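Reticulocyte binding protein (Streptococcus agalactiae COH1, PDB 3FAW) is a cell-wall-associated pullulanase that probably hydrolyses alpha-1,6-glucosidic links in pullulan and related alpha-glucans. Local coordinates at residues 288-293 and 298-303. Residues are numbered along the deposited sequence; the frame is centred on the assembly and turned at random.
Sequences LKNQLG and FSEKLD
Leu288, Lys289 and Asn290 meet a single residue, Glu300, with no hydrogen bond from backbone to backbone between the two segments: the closest CA atoms, those of Leu288 and Glu300, stand 7.3 Å apart. Segment 288-293 is irregular loop, while 298-303 runs from the end of one short helix into the start of helix 302-308, with Lys301 N bonded to Phe298 O at the turn. Glutamate suits position 300 because its chain is long enough to cover this separation and ends in two acceptors. CG lies beside the backbone N and anti to the carbonyl carbon (chi1 -56°), and the chain then runs extended, carrying the carboxylate to two successive peptide N-H groups. Lys289 N gives a nearly straight bond, 2.8 Å long and 167° at the hydrogen, to the syn lone pair of Glu300 OE1. Asn290 N reaches Glu300 OE2 at 2.8 Å, also on the syn side but more bent. The same oxygen accepts from Asn290 ND2, again at 2.8 Å, this time from above the carboxylate plane. Amide and carboxylate planes stand 87° apart, and together the three bonds restrict rotation of the carboxylate. Asparagine fits here by offering a side-chain N-H beside its own backbone N-H. Leu288 merely skirts the carboxylate, its CG 4.1 Å from Glu300 OE2. CB of Lys289 lies beside Glu300 OE1, while the rest of the chain leads the amine away, as befits an exposed lysine. Phe298 and Leu302, both buried and apolar, pack on strand 312-315 and helix 367-381. One glutamate carboxylate, accepting from two consecutive backbone N-H groups, thus ties the loop after the first barrel strand, 269-273, to the helical segment that follows it, at the surface of the alpha-amylase-type TIM barrel.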
ATOM      1  N   LEU A 288      27.716  -6.996  -8.644  1.00 25.62           N
ATOM      2  CA  LEU A 288      26.304  -6.730  -9.006  1.00 24.84           C
ATOM      3  C   LEU A 288      26.706  -6.143 -10.370  1.00 25.31           C
ATOM      4  O   LEU A 288      27.605  -5.293 -10.424  1.00 24.88           O
ATOM      5  CB  LEU A 288      25.641  -5.617  -8.190  1.00 25.14           C
ATOM      6  CG  LEU A 288      24.211  -5.759  -7.647  1.00 23.43           C
ATOM      7  CD1 LEU A 288      23.916  -7.161  -7.151  1.00 20.76           C
ATOM      8  CD2 LEU A 288      24.005  -4.737  -6.530  1.00 22.23           C
ATOM      9  N   LYS A 289      26.105  -6.595 -11.463  1.00 25.07           N
ATOM     10  CA  LYS A 289      26.426  -6.050 -12.785  1.00 25.32           C
ATOM     11  C   LYS A 289      25.774  -4.686 -13.034  1.00 23.63           C
ATOM     12  O   LYS A 289      26.255  -3.896 -13.847  1.00 22.23           O
ATOM     13  CB  LYS A 289      26.023  -7.044 -13.879  1.00 26.39           C
ATOM     14  CG  LYS A 289      26.699  -6.813 -15.224  1.00 31.84           C
ATOM     15  CD  LYS A 289      28.229  -6.944 -15.154  1.00 36.17           C
ATOM     16  CE  LYS A 289      28.911  -6.066 -16.197  1.00 38.76           C
ATOM     17  NZ  LYS A 289      28.318  -6.225 -17.561  1.00 40.86           N
ATOM     18  N   ASN A 290      24.684  -4.412 -12.324  1.00 22.33           N
ATOM     19  CA  ASN A 290      23.952  -3.162 -12.477  1.00 21.14           C
ATOM     20  C   ASN A 290      24.068  -2.307 -11.225  1.00 20.89           C
ATOM     21  O   ASN A 290      24.581  -2.756 -10.202  1.00 19.76           O
ATOM     22  CB  ASN A 290      22.492  -3.460 -12.807  1.00 21.66           C
ATOM     23  CG  ASN A 290      22.348  -4.294 -14.069  1.00 21.29           C
ATOM     24  OD1 ASN A 290      22.637  -3.824 -15.163  1.00 23.33           O
ATOM     25  ND2 ASN A 290      21.917  -5.541 -13.916  1.00 18.47           N
ATOM     26  N   GLN A 291      23.595  -1.070 -11.319  1.00 20.31           N
ATOM     27  CA  GLN A 291      23.732  -0.104 -10.236  1.00 21.28           C
ATOM     28  C   GLN A 291      22.841  -0.485  -9.056  1.00 19.57           C
ATOM     29  O   GLN A 291      21.705  -0.915  -9.246  1.00 17.61           O
ATOM     30  CB  GLN A 291      23.380   1.292 -10.746  1.00 22.65           C
ATOM     31  CG  GLN A 291      23.893   2.435  -9.890  1.00 25.98           C
ATOM     32  CD  GLN A 291      23.854   3.766 -10.626  1.00 28.02           C
ATOM     33  OE1 GLN A 291      23.132   3.923 -11.617  1.00 32.76           O
ATOM     34  NE2 GLN A 291      24.631   4.733 -10.143  1.00 31.35           N
ATOM     35  N   LEU A 292      23.364  -0.328  -7.843  1.00 18.39           N
ATOM     36  CA  LEU A 292      22.655  -0.741  -6.637  1.00 18.58           C
ATOM     37  C   LEU A 292      21.331   0.001  -6.466  1.00 16.52           C
ATOM     38  O   LEU A 292      21.219   1.180  -6.809  1.00 13.85           O
ATOM     39  CB  LEU A 292      23.537  -0.551  -5.396  1.00 19.92           C
ATOM     40  CG  LEU A 292      23.969   0.868  -5.004  1.00 23.07           C
ATOM     41  CD1 LEU A 292      22.874   1.581  -4.249  1.00 27.45           C
ATOM     42  CD2 LEU A 292      25.230   0.817  -4.150  1.00 23.89           C
ATOM     43  N   GLY A 293      20.327  -0.712  -5.959  1.00 14.81           N
ATOM     44  CA  GLY A 293      19.034  -0.118  -5.631  1.00 13.77           C
ATOM     45  C   GLY A 293      18.164   0.252  -6.820  1.00 12.68           C
ATOM     46  O   GLY A 293      17.303   1.121  -6.705  1.00 12.78           O
ATOM     47  N   PHE A 298      17.741  -5.445  -8.960  1.00 11.77           N
ATOM     48  CA  PHE A 298      16.740  -6.332  -8.347  1.00 12.66           C
ATOM     49  C   PHE A 298      16.623  -7.656  -9.109  1.00 12.97           C
ATOM     50  O   PHE A 298      16.542  -8.721  -8.496  1.00 13.96           O
ATOM     51  CB  PHE A 298      15.370  -5.635  -8.294  1.00 11.69           C
ATOM     52  CG  PHE A 298      14.414  -6.219  -7.277  1.00 11.71           C
ATOM     53  CD1 PHE A 298      14.071  -5.495  -6.139  1.00  7.66           C
ATOM     54  CD2 PHE A 298      13.840  -7.475  -7.467  1.00 11.38           C
ATOM     55  CE1 PHE A 298      13.178  -6.013  -5.203  1.00  9.67           C
ATOM     56  CE2 PHE A 298      12.949  -8.003  -6.531  1.00 10.59           C
ATOM     57  CZ  PHE A 298      12.617  -7.266  -5.397  1.00  7.13           C
ATOM     58  N   SER A 299      16.618  -7.589 -10.441  1.00 14.47           N
ATOM     59  CA  SER A 299      16.504  -8.792 -11.282  1.00 16.27           C
ATOM     60  C   SER A 299      17.647  -9.794 -11.073  1.00 15.87           C
ATOM     61  O   SER A 299      17.459 -11.007 -11.245  1.00 15.36           O
ATOM     62  CB  SER A 299      16.424  -8.418 -12.763  1.00 17.30           C
ATOM     63  OG  SER A 299      17.608  -7.771 -13.185  1.00 22.96           O
ATOM     64  N   GLU A 300      18.819  -9.282 -10.699  1.00 15.44           N
ATOM     65  CA  GLU A 300      19.996 -10.115 -10.438  1.00 15.05           C
ATOM     66  C   GLU A 300      19.873 -10.966  -9.166  1.00 14.79           C
ATOM     67  O   GLU A 300      20.724 -11.823  -8.917  1.00 15.08           O
ATOM     68  CB  GLU A 300      21.258  -9.248 -10.337  1.00 15.34           C
ATOM     69  CG  GLU A 300      21.532  -8.374 -11.559  1.00 15.54           C
ATOM     70  CD  GLU A 300      22.878  -7.668 -11.486  1.00 16.46           C
ATOM     71  OE1 GLU A 300      23.924  -8.356 -11.435  1.00 18.19           O
ATOM     72  OE2 GLU A 300      22.894  -6.422 -11.487  1.00 15.27           O
ATOM     73  N   LYS A 301      18.832 -10.721  -8.368  1.00 13.98           N
ATOM     74  CA  LYS A 301      18.597 -11.459  -7.124  1.00 13.60           C
ATOM     75  C   LYS A 301      17.250 -12.198  -7.079  1.00 12.41           C
ATOM     76  O   LYS A 301      16.804 -12.611  -6.006  1.00 10.54           O
ATOM     77  CB  LYS A 301      18.710 -10.489  -5.935  1.00 13.80           C
ATOM     78  CG  LYS A 301      20.134 -10.022  -5.659  1.00 15.25           C
ATOM     79  CD  LYS A 301      21.038 -11.219  -5.366  1.00 16.07           C
ATOM     80  CE  LYS A 301      22.304 -10.845  -4.648  1.00 15.70           C
ATOM     81  NZ  LYS A 301      23.013 -12.078  -4.215  1.00 16.03           N
ATOM     82  N   LEU A 302      16.621 -12.382  -8.240  1.00 12.88           N
ATOM     83  CA  LEU A 302      15.330 -13.080  -8.331  1.00 13.90           C
ATOM     84  C   LEU A 302      15.442 -14.595  -8.146  1.00 14.80           C
ATOM     85  O   LEU A 302      14.482 -15.237  -7.713  1.00 15.93           O
ATOM     86  CB  LEU A 302      14.635 -12.782  -9.668  1.00 13.93           C
ATOM     87  CG  LEU A 302      14.196 -11.335  -9.923  1.00 12.73           C
ATOM     88  CD1 LEU A 302      13.645 -11.184 -11.354  1.00  5.27           C
ATOM     89  CD2 LEU A 302      13.173 -10.863  -8.895  1.00  9.75           C
ATOM     90  N   ASP A 303      16.595 -15.163  -8.494  1.00 16.35           N
ATOM     91  CA  ASP A 303      16.853 -16.591  -8.281  1.00 17.09           C
ATOM     92  C   ASP A 303      16.664 -16.976  -6.808  1.00 16.13           C
ATOM     93  O   ASP A 303      16.068 -18.009  -6.505  1.00 17.59           O
ATOM     94  CB  ASP A 303      18.265 -16.966  -8.753  1.00 17.42           C
ATOM     95  CG  ASP A 303      18.364 -17.147 -10.272  1.00 21.32           C
ATOM     96  OD1 ASP A 303      17.366 -16.918 -10.991  1.00 18.70           O
ATOM     97  OD2 ASP A 303      19.458 -17.526 -10.751  1.00 22.17           O
TER